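Local coordinates for protein 2-hydroxyisobutanoyl-CoA mutase large subunit (Aquincola tertiaricarbonis, PDB 4R3U) that catalyses, together with a cobalamin-binding small subunit, the interconversion of 2-hydroxyisobutyryl-CoA and (S)-3-hydroxybutyryl-CoA, at residues Glu215-Lys220 with Gly453-Gln458; His256-Gly261 with Leu265-Phe270. All blocks are in the same frame, centred on the assembly; numbering follows the deposited sequence.

Interaction 1: Glu215-Lys220 with Gly453-Gln458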
loop_
_atom_site.group_PDB
_atom_site.type_symbol
_atom_site.label_atom_id
_atom_site.label_comp_id
_atom_site.label_asym_id
_atom_site.label_seq_id
_atom_site.Cartn_x
_atom_site.Cartn_y
_atom_site.Cartn_z
ATOM N N GLU A 215 -25.780 -17.058 -4.430
ATOM C CA GLU A 215 -26.858 -16.262 -3.819
ATOM C C GLU A 215 -27.506 -17.073 -2.704
ATOM O O GLU A 215 -27.711 -16.551 -1.615
ATOM C CB GLU A 215 -27.894 -15.851 -4.877
ATOM C CG GLU A 215 -27.386 -14.782 -5.856
ATOM C CD GLU A 215 -26.911 -13.499 -5.206
ATOM O OE1 GLU A 215 -27.470 -13.127 -4.157
ATOM O OE2 GLU A 215 -25.913 -12.919 -5.682
ATOM N N TYR A 216 -27.756 -18.378 -2.953
ATOM C CA TYR A 216 -28.308 -19.277 -1.928
ATOM C C TYR A 216 -27.291 -19.497 -0.806
ATOM O O TYR A 216 -27.644 -19.526 0.373
ATOM C CB TYR A 216 -28.751 -20.620 -2.542
ATOM C CG TYR A 216 -29.857 -20.475 -3.563
ATOM C CD1 TYR A 216 -31.140 -20.086 -3.183
ATOM C CD2 TYR A 216 -29.629 -20.741 -4.908
ATOM C CE1 TYR A 216 -32.157 -19.924 -4.128
ATOM C CE2 TYR A 216 -30.641 -20.595 -5.859
ATOM C CZ TYR A 216 -31.901 -20.174 -5.468
ATOM O OH TYR A 216 -32.895 -20.014 -6.408
ATOM N N MET A 217 -26.023 -19.625 -1.199
ATOM C CA MET A 217 -24.871 -19.849 -0.350
ATOM C C MET A 217 -24.524 -18.591 0.477
ATOM O O MET A 217 -24.252 -18.699 1.682
ATOM C CB MET A 217 -23.659 -20.163 -1.253
ATOM C CG MET A 217 -23.533 -21.571 -1.705
ATOM S SD MET A 217 -21.840 -21.795 -2.323
ATOM C CE MET A 217 -22.026 -23.362 -3.118
ATOM N N ALA A 218 -24.453 -17.416 -0.179
ATOM C CA ALA A 218 -23.949 -16.202 0.466
ATOM C C ALA A 218 -24.624 -14.857 0.228
ATOM O O ALA A 218 -24.788 -14.148 1.195
ATOM C CB ALA A 218 -22.448 -16.071 0.211
ATOM N N GLN A 219 -24.875 -14.428 -1.025
ATOM C CA GLN A 219 -25.377 -13.064 -1.219
ATOM C C GLN A 219 -26.864 -12.803 -0.897
ATOM O O GLN A 219 -27.251 -11.670 -0.580
ATOM C CB GLN A 219 -24.871 -12.430 -2.519
ATOM C CG GLN A 219 -25.323 -10.972 -2.672
ATOM C CD GLN A 219 -24.528 -10.193 -3.646
ATOM O OE1 GLN A 219 -23.971 -9.172 -3.286
ATOM N NE2 GLN A 219 -24.466 -10.652 -4.903
ATOM N N LYS A 220 -27.666 -13.883 -0.899
ATOM C CA LYS A 220 -29.079 -13.908 -0.510
ATOM C C LYS A 220 -30.076 -13.126 -1.412
ATOM O O LYS A 220 -31.140 -12.682 -0.951
ATOM C CB LYS A 220 -29.224 -13.614 0.995
ATOM C CG LYS A 220 -28.233 -14.364 1.885
ATOM C CD LYS A 220 -28.424 -15.881 1.877
ATOM C CE LYS A 220 -27.429 -16.581 2.750
ATOM N NZ LYS A 220 -28.052 -17.036 4.008
ATOM N N GLY A 453 -27.973 -26.849 3.685
ATOM C CA GLY A 453 -27.334 -25.683 4.286
ATOM C C GLY A 453 -25.901 -25.923 4.723
ATOM O O GLY A 453 -25.406 -25.239 5.623
ATOM N N TRP A 454 -25.231 -26.899 4.084
ATOM C CA TRP A 454 -23.874 -27.345 4.381
ATOM C C TRP A 454 -22.785 -26.281 4.150
ATOM O O TRP A 454 -21.887 -26.132 4.992
ATOM C CB TRP A 454 -23.579 -28.632 3.595
ATOM C CG TRP A 454 -22.240 -29.272 3.856
ATOM C CD1 TRP A 454 -21.943 -30.196 4.815
ATOM C CD2 TRP A 454 -21.050 -29.118 3.064
ATOM N NE1 TRP A 454 -20.638 -30.619 4.676
ATOM C CE2 TRP A 454 -20.072 -29.977 3.608
ATOM C CE3 TRP A 454 -20.723 -28.342 1.936
ATOM C CZ2 TRP A 454 -18.794 -30.090 3.059
ATOM C CZ3 TRP A 454 -19.448 -28.434 1.406
ATOM C CH2 TRP A 454 -18.503 -29.313 1.954
ATOM N N PHE A 455 -22.842 -25.585 3.005
ATOM C CA PHE A 455 -21.890 -24.544 2.627
ATOM C C PHE A 455 -21.997 -23.403 3.588
ATOM O O PHE A 455 -20.990 -22.968 4.137
ATOM C CB PHE A 455 -22.171 -24.040 1.190
ATOM C CG PHE A 455 -21.893 -25.063 0.110
ATOM C CD1 PHE A 455 -20.586 -25.328 -0.306
ATOM C CD2 PHE A 455 -22.932 -25.768 -0.488
ATOM C CE1 PHE A 455 -20.330 -26.280 -1.296
ATOM C CE2 PHE A 455 -22.674 -26.681 -1.509
ATOM C CZ PHE A 455 -21.376 -26.936 -1.904
ATOM N N GLN A 456 -23.236 -22.936 3.790
ATOM C CA GLN A 456 -23.664 -21.832 4.650
ATOM C C GLN A 456 -23.246 -22.085 6.114
ATOM O O GLN A 456 -22.829 -21.142 6.781
ATOM C CB GLN A 456 -25.200 -21.597 4.538
ATOM C CG GLN A 456 -25.780 -21.497 3.088
ATOM C CD GLN A 456 -26.208 -22.810 2.382
ATOM O OE1 GLN A 456 -25.394 -23.672 2.001
ATOM N NE2 GLN A 456 -27.507 -22.943 2.092
ATOM N N LYS A 457 -23.313 -23.340 6.600
ATOM C CA LYS A 457 -22.934 -23.654 7.979
ATOM C C LYS A 457 -21.431 -23.550 8.153
ATOM O O LYS A 457 -20.965 -23.092 9.199
ATOM C CB LYS A 457 -23.479 -25.011 8.441
ATOM C CG LYS A 457 -24.947 -24.939 8.867
ATOM C CD LYS A 457 -25.620 -26.330 8.937
ATOM C CE LYS A 457 -27.103 -26.248 9.212
ATOM N NZ LYS A 457 -27.772 -27.564 9.023
ATOM N N GLN A 458 -20.675 -23.911 7.104
ATOM C CA GLN A 458 -19.230 -23.821 7.137
ATOM C C GLN A 458 -18.765 -22.378 7.135
ATOM O O GLN A 458 -17.883 -22.026 7.922
ATOM C CB GLN A 458 -18.624 -24.600 5.989
ATOM C CG GLN A 458 -18.354 -26.056 6.318
ATOM C CD GLN A 458 -17.652 -26.655 5.142
ATOM O OE1 GLN A 458 -16.419 -26.533 4.967
ATOM N NE2 GLN A 458 -18.456 -27.177 4.238
#
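Met-217 and Gln-456 bring their CA atoms to 5.5 Å where the end of helix 213-219 runs almost parallel to the start of helix 454-472, the short axes 9.1 Å apart and inclined by 12°. Helix 213-219 follows barrel strand 206-208; its partner comes after the last barrel strand, 375-377, and has as N-cap Gly-453, whose positive phi closes helix 446-451 in a Schellman motif. Met-217 has the largest share of the contact. Its chain, extended through chi2 (-164°) and chi3 (-168°), carries the methyl out over the ring of Phe-455. Met-217 CE lies 3.5 Å from the Phe-455 ring centroid and practically on the ring normal, a CH-pi contact with the methyl about equally far from all six carbons. Met-217 SD follows over the same ring, 4.5 Å from the Phe-455 centroid, making a Met-aromatic contact. Trp-454 CE3 covers the opposite face, and Phe-270 of helix 264-283 adds an edge-to-face partner. Gln-456 instead leans on the backbone, its CG 3.5 Å from Met-217 O. A bend at chi2 lets its NE2 bond to Ile-450 O. The Tyr-216 ring turns off from helix 454-472, and its OH bonds to Tyr-224 O and Ser-229 OG. Gln-219 NE2 meets the syn lone pair of Glu-215 OE2 at 2.8 Å, nearly straight, which fixes the rotation of an amide lining the acyl-CoA pocket. Cohesion between the helices thus comes from the methyl-aromatic fit and the packing of Gln-456 on the backbone, without hydrogen bonds between the segments, while Ala-218 O bonds to cobalamin and Lys-220, just past the helix, forms salt bridges with Glu-569 and with Asp-30 of the small subunit.

Interaction 2: His256-Gly261 with Leu265-Phe270; sequences HISEAG and LQEAAF. With 3HC (3-hydroxybutanoyl-coenzyme A), chain E.
Ile-257 CG2 fits against helix 264-283, 3.9 Å from Glu-267 CA and 4.0 Å from Phe-270 CD2, meeting that ring obliquely. Its other branch reaches the base of the same side chain, with Ile-257 CD1 4.1 Å from Phe-270 CB. Beside it, Ser-258 CB lies 4.0 Å from Glu-267 OE1. The glutamate is extended, with CG pointing anti to the backbone N (chi1 174°), and its carboxylate is held twice from outside: OE1 by a salt bridge to Lys-312, OE2 by the backbone N of Val-301. His-256 turns away from this contact toward the substrate. Its NE2 donates to the thioester oxygen O1 of 3HC at 2.9 Å (157°), with O1 in the plane of the imidazole, and Phe-299 meets the ring at a steep angle. The 2-hydroxyisobutyryl-CoA thioester bound in the same crystal structure accepts the same bond from His-256 NE2. Gly-261, with positive phi, forms a Schellman motif after the last turn of the short helix. Helix 255-259 follows strand 252-253 of the TIM barrel, lies against helix 213-219, and is backed by helix 264-283, which leads on toward strand 298-302.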
loop_
_atom_site.group_PDB
_atom_site.type_symbol
_atom_site.label_atom_id
_atom_site.label_comp_id
_atom_site.label_asym_id
_atom_site.label_seq_id
_atom_site.Cartn_x
_atom_site.Cartn_y
_atom_site.Cartn_z
ATOM N N HIS A 256 -18.461 -12.903 -2.398
ATOM C CA HIS A 256 -19.591 -12.896 -1.482
ATOM C C HIS A 256 -19.493 -13.996 -0.461
ATOM O O HIS A 256 -19.941 -13.799 0.666
ATOM C CB HIS A 256 -20.899 -12.971 -2.268
ATOM C CG HIS A 256 -20.887 -12.114 -3.497
ATOM N ND1 HIS A 256 -20.387 -12.592 -4.710
ATOM C CD2 HIS A 256 -21.278 -10.830 -3.662
ATOM C CE1 HIS A 256 -20.514 -11.591 -5.564
ATOM N NE2 HIS A 256 -21.050 -10.514 -4.983
ATOM N N ILE A 257 -18.926 -15.173 -0.857
ATOM C CA ILE A 257 -18.704 -16.313 0.032
ATOM C C ILE A 257 -17.697 -15.845 1.096
ATOM O O ILE A 257 -17.960 -16.009 2.295
ATOM C CB ILE A 257 -18.263 -17.603 -0.755
ATOM C CG1 ILE A 257 -19.422 -18.155 -1.644
ATOM C CG2 ILE A 257 -17.719 -18.717 0.183
ATOM C CD1 ILE A 257 -18.975 -18.945 -2.880
ATOM N N SER A 258 -16.584 -15.198 0.664
ATOM C CA SER A 258 -15.585 -14.655 1.598
ATOM C C SER A 258 -16.207 -13.600 2.528
ATOM O O SER A 258 -16.080 -13.687 3.755
ATOM C CB SER A 258 -14.416 -14.039 0.838
ATOM O OG SER A 258 -13.409 -13.637 1.749
ATOM N N GLU A 259 -16.862 -12.600 1.926
ATOM C CA GLU A 259 -17.495 -11.485 2.633
ATOM C C GLU A 259 -18.635 -11.899 3.589
ATOM O O GLU A 259 -18.900 -11.182 4.570
ATOM C CB GLU A 259 -17.897 -10.390 1.651
ATOM C CG GLU A 259 -16.694 -9.703 1.034
ATOM C CD GLU A 259 -16.062 -8.623 1.883
ATOM O OE1 GLU A 259 -14.842 -8.714 2.149
ATOM O OE2 GLU A 259 -16.794 -7.703 2.313
ATOM N N ALA A 260 -19.264 -13.073 3.325
ATOM C CA ALA A 260 -20.279 -13.680 4.189
ATOM C C ALA A 260 -19.599 -14.315 5.443
ATOM O O ALA A 260 -20.295 -14.778 6.342
ATOM C CB ALA A 260 -21.065 -14.736 3.425
ATOM N N GLY A 261 -18.260 -14.402 5.425
ATOM C CA GLY A 261 -17.421 -14.898 6.511
ATOM C C GLY A 261 -16.585 -16.126 6.251
ATOM O O GLY A 261 -16.150 -16.777 7.208
ATOM N N LEU A 265 -10.031 -20.746 1.477
ATOM C CA LEU A 265 -10.212 -22.117 0.995
ATOM C C LEU A 265 -11.677 -22.400 0.671
ATOM O O LEU A 265 -11.958 -23.022 -0.349
ATOM C CB LEU A 265 -9.674 -23.160 2.000
ATOM C CG LEU A 265 -9.801 -24.652 1.579
ATOM C CD1 LEU A 265 -9.059 -24.936 0.260
ATOM C CD2 LEU A 265 -9.342 -25.567 2.683
ATOM N N GLN A 266 -12.604 -21.950 1.528
ATOM C CA GLN A 266 -14.046 -22.106 1.295
ATOM C C GLN A 266 -14.448 -21.270 0.080
ATOM O O GLN A 266 -15.170 -21.751 -0.791
ATOM C CB GLN A 266 -14.859 -21.720 2.533
ATOM C CG GLN A 266 -14.755 -22.729 3.674
ATOM C CD GLN A 266 -15.029 -22.118 5.029
ATOM O OE1 GLN A 266 -15.266 -20.923 5.178
ATOM N NE2 GLN A 266 -14.929 -22.911 6.062
ATOM N N GLU A 267 -13.888 -20.070 -0.034
ATOM C CA GLU A 267 -14.133 -19.188 -1.158
ATOM C C GLU A 267 -13.776 -19.884 -2.479
ATOM O O GLU A 267 -14.657 -20.080 -3.330
ATOM C CB GLU A 267 -13.333 -17.888 -1.003
ATOM C CG GLU A 267 -13.468 -17.032 -2.246
ATOM C CD GLU A 267 -12.560 -15.839 -2.378
ATOM O OE1 GLU A 267 -11.650 -15.685 -1.537
ATOM O OE2 GLU A 267 -12.747 -15.071 -3.349
ATOM N N ALA A 268 -12.495 -20.271 -2.620
ATOM C CA ALA A 268 -11.948 -20.956 -3.789
ATOM C C ALA A 268 -12.713 -22.238 -4.128
ATOM O O ALA A 268 -13.210 -22.390 -5.249
ATOM C CB ALA A 268 -10.459 -21.260 -3.573
ATOM N N ALA A 269 -12.822 -23.150 -3.159
ATOM C CA ALA A 269 -13.486 -24.446 -3.348
ATOM C C ALA A 269 -14.977 -24.384 -3.618
ATOM O O ALA A 269 -15.443 -25.105 -4.486
ATOM C CB ALA A 269 -13.199 -25.362 -2.173
ATOM N N PHE A 270 -15.733 -23.520 -2.905
ATOM C CA PHE A 270 -17.190 -23.414 -3.110
ATOM C C PHE A 270 -17.549 -22.774 -4.459
ATOM O O PHE A 270 -18.568 -23.142 -5.044
ATOM C CB PHE A 270 -17.889 -22.727 -1.921
ATOM C CG PHE A 270 -17.713 -23.359 -0.547
ATOM C CD1 PHE A 270 -17.128 -24.617 -0.403
ATOM C CD2 PHE A 270 -18.169 -22.714 0.593
ATOM C CE1 PHE A 270 -16.981 -25.195 0.851
ATOM C CE2 PHE A 270 -18.063 -23.323 1.842
ATOM C CZ PHE A 270 -17.452 -24.546 1.963
HETATM N N1A 3HC E . -2.860 -9.300 -24.588
HETATM C C2A 3HC E . -3.818 -9.304 -25.718
HETATM N N3A 3HC E . -5.203 -9.103 -25.273
HETATM C C4A 3HC E . -5.511 -8.927 -23.965
HETATM C C5A 3HC E . -4.567 -8.944 -23.000
HETATM C C6A 3HC E . -3.269 -9.149 -23.316
HETATM N N6A 3HC E . -2.384 -9.159 -22.320
HETATM N N7A 3HC E . -5.188 -8.732 -21.836
HETATM C C8A 3HC E . -6.487 -8.578 -22.076
HETATM N N9A 3HC E . -6.690 -8.729 -23.381
HETATM C C1B 3HC E . -7.969 -8.653 -24.151
HETATM C C2B 3HC E . -8.938 -9.757 -23.784
HETATM O O2B 3HC E . -8.704 -10.943 -24.551
HETATM C C3B 3HC E . -10.280 -9.123 -24.108
HETATM O O3B 3HC E . -10.565 -9.214 -25.526
HETATM P P3B 3HC E . -12.005 -9.645 -26.116
HETATM O O7A 3HC E . -12.908 -8.601 -25.591
HETATM O O8A 3HC E . -11.764 -9.577 -27.578
HETATM O O9A 3HC E . -12.183 -11.007 -25.562
HETATM C C4B 3HC E . -10.070 -7.653 -23.761
HETATM O O4B 3HC E . -8.632 -7.409 -23.827
HETATM C C5B 3HC E . -10.649 -7.321 -22.375
HETATM O O5B 3HC E . -9.815 -7.890 -21.340
HETATM P P1A 3HC E . -10.325 -9.025 -20.289
HETATM O O1A 3HC E . -11.445 -9.829 -20.851
HETATM O O2A 3HC E . -9.143 -9.738 -19.777
HETATM O O3A 3HC E . -10.816 -7.996 -19.108
HETATM P P2A 3HC E . -12.326 -7.476 -18.812
HETATM O O4A 3HC E . -12.259 -6.526 -17.692
HETATM O O5A 3HC E . -13.011 -7.059 -20.060
HETATM O O6A 3HC E . -13.004 -8.822 -18.333
HETATM C CBP 3HC E . -13.873 -10.479 -16.794
HETATM C CCP 3HC E . -12.728 -9.486 -17.088
HETATM C CDP 3HC E . -13.781 -11.582 -17.856
HETATM C CEP 3HC E . -13.645 -11.127 -15.423
HETATM C CAP 3HC E . -15.270 -9.776 -16.874
HETATM O OAP 3HC E . -16.395 -10.671 -16.738
HETATM C C9P 3HC E . -15.448 -8.482 -16.029
HETATM O O9P 3HC E . -15.135 -7.378 -16.478
HETATM N N8P 3HC E . -16.046 -8.631 -14.837
HETATM C C7P 3HC E . -16.333 -7.474 -13.981
HETATM C C6P 3HC E . -17.233 -7.883 -12.824
HETATM C C5P 3HC E . -17.476 -6.732 -11.842
HETATM O O5P 3HC E . -16.909 -5.641 -11.940
HETATM N N4P 3HC E . -18.360 -7.040 -10.886
HETATM C C3P 3HC E . -18.727 -6.104 -9.833
HETATM C C2P 3HC E . -19.219 -6.908 -8.661
HETATM S S1P 3HC E . -19.620 -5.849 -7.237
HETATM C C1 3HC E . -20.191 -7.154 -6.137
HETATM O O1 3HC E . -20.900 -8.091 -6.499
HETATM C C2 3HC E . -19.669 -7.109 -4.690
HETATM C C3 3HC E . -20.408 -6.077 -3.835
HETATM O O3 3HC E . -20.290 -4.793 -4.438
HETATM C C4 3HC E . -21.887 -6.453 -3.656
#

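In the fold
From the N terminus, the chain passes strand 206-208 and helix 213-219, then helix 226-243 and the short strands 247-248 and 252-253, before it makes the tight turn closed by interaction 2. That small loop, with three residues between its segments, falls wholly within the 232-residue span that interaction 1 closes when helix 454-472 returns to helix 213-219. The contacts are therefore nested and do not cross. Their centres lie 9 Å apart and they touch directly: Gln-219 OE1 packs 3.2 Å from His-256 CD2. Together they bind the helices that follow strands 206-208 and 252-253, which lie against each other near substrate and cobalamin, to a helix from much later in the chain.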